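Titin (Homo sapiens, PDB 1WAA) forms one immunoglobulin domain (I27) of the giant muscle protein titin, probably helping to resist stretching of the molecule under force. Local coordinates at residues V15-G20 / L88-L93; F25-S30 / V75-A80. One frame throughout, in Å; residues are numbered along the deposited sequence.

Contact 1 (V15-G20 / L88-L93); sequences VEVFVG and LKVKEL
Leu88 and Val15 pair at the start of a short parallel ladder between residues 15-18 and 88-91, whose axes come within 4.5 Å at an angle of 20°. Leu88 reaches inward, its CD2 lying 4.1 Å from CG2 of Val17. Lys89 supplies both backbone bonds of the next step: its N donates to Val15 O, and its O accepts from Val17 N at 2.9 Å. On the outer face its side chain runs alongside that of Glu16, bending near the end to form a salt bridge, NZ 3.3 Å from Glu16 OE2. Val90 returns to the inner face, and its CG1 meets CG1 of Val19, just past strand 15-18, at 3.6 Å. Lys91 continues the ladder, N donating to Val17 O at 2.7 Å and O accepting from Val19 N. Its side chain leans across the outer face; a bend at chi3 (-92°) turns its end toward Glu16, where NZ makes a 2.8 Å hydrogen-bonded salt bridge to the anti side of OE1, tilted 24° out of the carboxylate plane, while CE sits over one face of the Phe18 ring, toward the rim. Glu16 thus gives one oxygen to each lysine in a three-residue salt-bridge network. Past Glu92, Leu93 brings CD1 obliquely to Phe18 CD2 at 3.3 Å. This is the immunoglobulin A'-G pairing, thought to act as the mechanical clamp of I27, its backbone bonds loaded in shear when the ends are pulled. Strand 15-18 borders its sheet, next to strand 82-91; Val15 and Leu88 rest on Ala23 of strand 23-29 in the facing sheet.

Contact 2 (F25-S30 / V75-A80); sequences FEIELS and VSFQAA. With ZN (zinc ion), chain Q.
Val75 presses on the flat of the Phe25 ring: CG1 stands above the centre of one face, 4.0 Å from the centroid, and CG2 comes to 3.5 Å from Phe25 CZ. Further along, the Phe77 ring is met in two ways. Ile27 lays its CG2 over one face, toward the rim, 4.0 Å from the centroid, and sends CD1 to Phe77 CD1. Placing CG1 trans to the backbone N (chi1 -175°) lets both branches of Ile27 reach this ring. Leu29 and Phe77 point at each other from their two strands, with Leu29 CD1 at the ring edge, 4.0 Å from Phe77 CE1, and touching Ala79 CB at 3.7 Å. Trp38 meets Phe77 edge-to-face and also packs on Phe25 and Val75, while His60 meets the Phe77 ring with planes inclined at about 45°. The axes of segments 25-29 and 75-79 come within 9.2 Å; they lie in the two facing sheets of the immunoglobulin sandwich. On the other side of strand 23-29, Glu26 binds zinc unevenly, with OE1 at 2.0 Å and OE2 at 2.6 Å; a water and side chains of another protein chain join it there, so the zinc bridges two chains of the assembly. Across these two segments the touching groups are all hydrocarbon, and cohesion rests on burial and CH-pi contact, while Glu26 and Glu28 point the other way, Glu26 to zinc and Glu28 to a salt bridge with Lys59.

How the contacts relate
The two contacts have centres 21 Å apart in one immunoglobulin sandwich. Contact 1 joins neighbouring strands within a sheet toward one end of the domain; contact 2 joins the two sheets near the domain centre. In sequence the segments run 15-20, 25-30, 75-80 and 88-93, so contact 1 brackets contact 2. Strands 73-79 and 82-91 are neighbours in the same sheet, and strand 15-18 leads into strand 23-29 of the other. The contacts also touch directly: Val15 CG2 lies 3.5 Å from Phe25 CE1, and Leu88 packs on Phe25 and Val75. The terminal parallel pair is therefore continuous with the hydrophobic core.

Contact 1 (V15-G20 / L88-L93)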
# COMPACT_ATOMS: atom_id res chain seq x y z
N VAL F 15 16.33 20.58 -11.20
CA VAL F 15 17.44 20.02 -10.42
C VAL F 15 18.72 20.20 -11.22
O VAL F 15 18.73 19.99 -12.44
CB VAL F 15 17.24 18.50 -10.14
CG1 VAL F 15 18.36 17.93 -9.27
CG2 VAL F 15 15.85 18.23 -9.50
N GLU F 16 19.79 20.63 -10.57
CA GLU F 16 21.10 20.55 -11.19
C GLU F 16 22.11 19.74 -10.36
O GLU F 16 22.17 19.90 -9.14
CB GLU F 16 21.63 21.93 -11.55
CG GLU F 16 22.08 22.81 -10.41
CD GLU F 16 22.74 24.08 -10.90
OE1 GLU F 16 23.90 24.33 -10.52
OE2 GLU F 16 22.09 24.82 -11.68
N VAL F 17 22.87 18.86 -11.02
CA VAL F 17 23.78 17.93 -10.33
C VAL F 17 25.07 17.76 -11.12
O VAL F 17 25.07 17.98 -12.33
CB VAL F 17 23.15 16.52 -10.08
CG1 VAL F 17 22.07 16.59 -9.02
CG2 VAL F 17 22.60 15.92 -11.35
N PHE F 18 26.18 17.42 -10.44
CA PHE F 18 27.44 17.12 -11.12
C PHE F 18 27.35 15.70 -11.65
O PHE F 18 26.60 14.93 -11.10
CB PHE F 18 28.64 17.29 -10.18
CG PHE F 18 28.91 18.72 -9.80
CD1 PHE F 18 28.33 19.27 -8.65
CD2 PHE F 18 29.70 19.54 -10.60
CE1 PHE F 18 28.56 20.62 -8.30
CE2 PHE F 18 29.94 20.87 -10.26
CZ PHE F 18 29.36 21.41 -9.11
N VAL F 19 28.09 15.36 -12.70
CA VAL F 19 27.99 14.00 -13.23
C VAL F 19 28.39 13.01 -12.14
O VAL F 19 29.31 13.26 -11.35
CB VAL F 19 28.81 13.74 -14.54
CG1 VAL F 19 28.88 14.96 -15.46
CG2 VAL F 19 30.14 13.24 -14.24
N GLY F 20 27.70 11.87 -12.10
CA GLY F 20 28.03 10.84 -11.14
C GLY F 20 27.18 10.98 -9.90
O GLY F 20 27.06 10.02 -9.13
N LEU F 88 16.38 19.05 -15.81
CA LEU F 88 17.55 18.41 -15.22
C LEU F 88 18.78 18.98 -15.91
O LEU F 88 18.89 18.91 -17.14
CB LEU F 88 17.50 16.92 -15.51
CG LEU F 88 18.25 15.88 -14.67
CD1 LEU F 88 18.85 14.85 -15.57
CD2 LEU F 88 19.26 16.42 -13.65
N LYS F 89 19.68 19.55 -15.13
CA LYS F 89 20.94 20.04 -15.64
C LYS F 89 22.07 19.23 -15.01
O LYS F 89 22.20 19.20 -13.78
CB LYS F 89 21.12 21.55 -15.36
CG LYS F 89 22.55 22.05 -15.67
CD LYS F 89 22.67 23.54 -15.93
CE LYS F 89 22.35 24.37 -14.71
NZ LYS F 89 23.13 25.66 -14.69
N VAL F 90 22.86 18.54 -15.84
CA VAL F 90 24.03 17.78 -15.37
C VAL F 90 25.30 18.59 -15.69
O VAL F 90 25.56 18.96 -16.85
CB VAL F 90 24.06 16.32 -15.93
CG1 VAL F 90 25.29 15.55 -15.42
CG2 VAL F 90 22.77 15.55 -15.59
N LYS F 91 26.08 18.90 -14.65
CA LYS F 91 27.27 19.75 -14.83
C LYS F 91 28.55 18.94 -14.74
O LYS F 91 28.58 17.92 -14.07
CB LYS F 91 27.34 20.86 -13.78
CG LYS F 91 26.05 21.60 -13.56
CD LYS F 91 26.19 22.69 -12.50
CE LYS F 91 25.83 22.15 -11.12
NZ LYS F 91 26.30 23.06 -10.02
N GLU F 92 29.60 19.43 -15.39
CA GLU F 92 30.94 18.87 -15.26
C GLU F 92 31.75 19.71 -14.27
O GLU F 92 31.81 20.94 -14.39
CB GLU F 92 31.63 18.83 -16.61
CG GLU F 92 32.33 17.55 -16.87
CD GLU F 92 32.78 17.42 -18.30
OE1 GLU F 92 33.67 18.19 -18.74
OE2 GLU F 92 32.24 16.53 -19.00
N LEU F 93 32.37 19.04 -13.31
CA LEU F 93 33.15 19.69 -12.24
C LEU F 93 34.29 20.61 -12.70
O LEU F 93 34.38 21.01 -13.86
CB LEU F 93 33.72 18.63 -11.29
CG LEU F 93 33.34 18.73 -9.81
CD1 LEU F 93 32.28 17.72 -9.51
CD2 LEU F 93 34.57 18.44 -8.95

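Contact 2 (F25-S30 / V75-A80)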
# COMPACT_ATOMS: atom_id res chain seq x y z
N PHE F 25 13.55 14.00 -8.07
CA PHE F 25 12.40 14.84 -8.42
C PHE F 25 11.17 14.41 -7.61
O PHE F 25 11.06 13.24 -7.18
CB PHE F 25 12.06 14.74 -9.90
CG PHE F 25 13.12 15.33 -10.81
CD1 PHE F 25 12.97 16.62 -11.32
CD2 PHE F 25 14.23 14.59 -11.18
CE1 PHE F 25 13.92 17.17 -12.16
CE2 PHE F 25 15.19 15.13 -12.03
CZ PHE F 25 15.04 16.42 -12.50
N GLU F 26 10.25 15.36 -7.44
CA GLU F 26 9.11 15.17 -6.54
C GLU F 26 7.94 15.99 -7.05
O GLU F 26 8.05 17.21 -7.30
CB GLU F 26 9.50 15.57 -5.11
CG GLU F 26 8.40 15.45 -4.04
CD GLU F 26 8.51 16.48 -2.95
OE1 GLU F 26 7.65 16.48 -2.08
OE2 GLU F 26 9.43 17.32 -3.00
N ILE F 27 6.82 15.30 -7.20
CA ILE F 27 5.58 15.96 -7.59
C ILE F 27 4.49 15.45 -6.66
O ILE F 27 4.50 14.29 -6.27
CB ILE F 27 5.25 15.73 -9.08
CG1 ILE F 27 3.99 16.53 -9.49
CG2 ILE F 27 5.16 14.23 -9.40
CD1 ILE F 27 3.53 16.31 -10.93
N GLU F 28 3.57 16.34 -6.28
CA GLU F 28 2.48 15.98 -5.41
C GLU F 28 1.21 16.15 -6.24
O GLU F 28 0.98 17.24 -6.82
CB GLU F 28 2.46 16.91 -4.20
CG GLU F 28 1.26 16.71 -3.26
CD GLU F 28 1.66 16.02 -1.96
OE1 GLU F 28 2.44 15.05 -2.02
OE2 GLU F 28 1.18 16.45 -0.88
N LEU F 29 0.39 15.10 -6.28
CA LEU F 29 -0.91 15.13 -6.95
C LEU F 29 -2.06 15.41 -5.99
O LEU F 29 -1.89 15.39 -4.79
CB LEU F 29 -1.15 13.82 -7.71
CG LEU F 29 -0.04 13.37 -8.64
CD1 LEU F 29 -0.47 12.10 -9.39
CD2 LEU F 29 0.27 14.50 -9.63
N SER F 30 -3.23 15.71 -6.54
CA SER F 30 -4.40 15.97 -5.72
C SER F 30 -5.01 14.73 -5.09
O SER F 30 -5.89 14.86 -4.24
CB SER F 30 -5.49 16.65 -6.54
OG SER F 30 -5.79 15.90 -7.71
N VAL F 75 12.65 16.65 -17.57
CA VAL F 75 12.01 15.54 -16.83
C VAL F 75 10.50 15.85 -16.74
O VAL F 75 10.12 16.92 -16.29
CB VAL F 75 12.64 15.36 -15.43
CG1 VAL F 75 11.81 14.39 -14.55
CG2 VAL F 75 14.12 14.89 -15.56
N SER F 76 9.66 14.95 -17.22
CA SER F 76 8.22 15.15 -17.16
C SER F 76 7.53 13.98 -16.50
O SER F 76 8.07 12.86 -16.43
CB SER F 76 7.63 15.42 -18.55
OG SER F 76 7.88 14.36 -19.45
N PHE F 77 6.34 14.26 -15.96
CA PHE F 77 5.55 13.29 -15.26
C PHE F 77 4.12 13.46 -15.77
O PHE F 77 3.68 14.57 -15.98
CB PHE F 77 5.65 13.49 -13.74
CG PHE F 77 4.71 12.61 -12.96
CD1 PHE F 77 3.43 13.05 -12.65
CD2 PHE F 77 5.06 11.30 -12.65
CE1 PHE F 77 2.54 12.21 -11.98
CE2 PHE F 77 4.17 10.46 -11.98
CZ PHE F 77 2.92 10.91 -11.63
N GLN F 78 3.43 12.34 -15.95
CA GLN F 78 2.02 12.38 -16.35
C GLN F 78 1.22 11.31 -15.61
O GLN F 78 1.63 10.15 -15.54
CB GLN F 78 1.89 12.15 -17.85
CG GLN F 78 1.35 13.35 -18.62
CD GLN F 78 -0.06 13.13 -19.13
NE2 GLN F 78 -0.70 12.02 -18.78
N ALA F 79 0.11 11.73 -15.05
CA ALA F 79 -0.83 10.81 -14.38
C ALA F 79 -2.20 11.25 -14.79
O ALA F 79 -2.73 12.22 -14.25
CB ALA F 79 -0.67 10.86 -12.86
N ALA F 80 -2.72 10.54 -15.76
CA ALA F 80 -4.00 10.88 -16.39
C ALA F 80 -3.93 12.28 -17.00
O ALA F 80 -3.26 12.48 -18.02
CB ALA F 80 -5.14 10.79 -15.38
ZN ZN Q . 8.23 17.97 -0.82
O HOH W 1 6.64 19.35 -1.20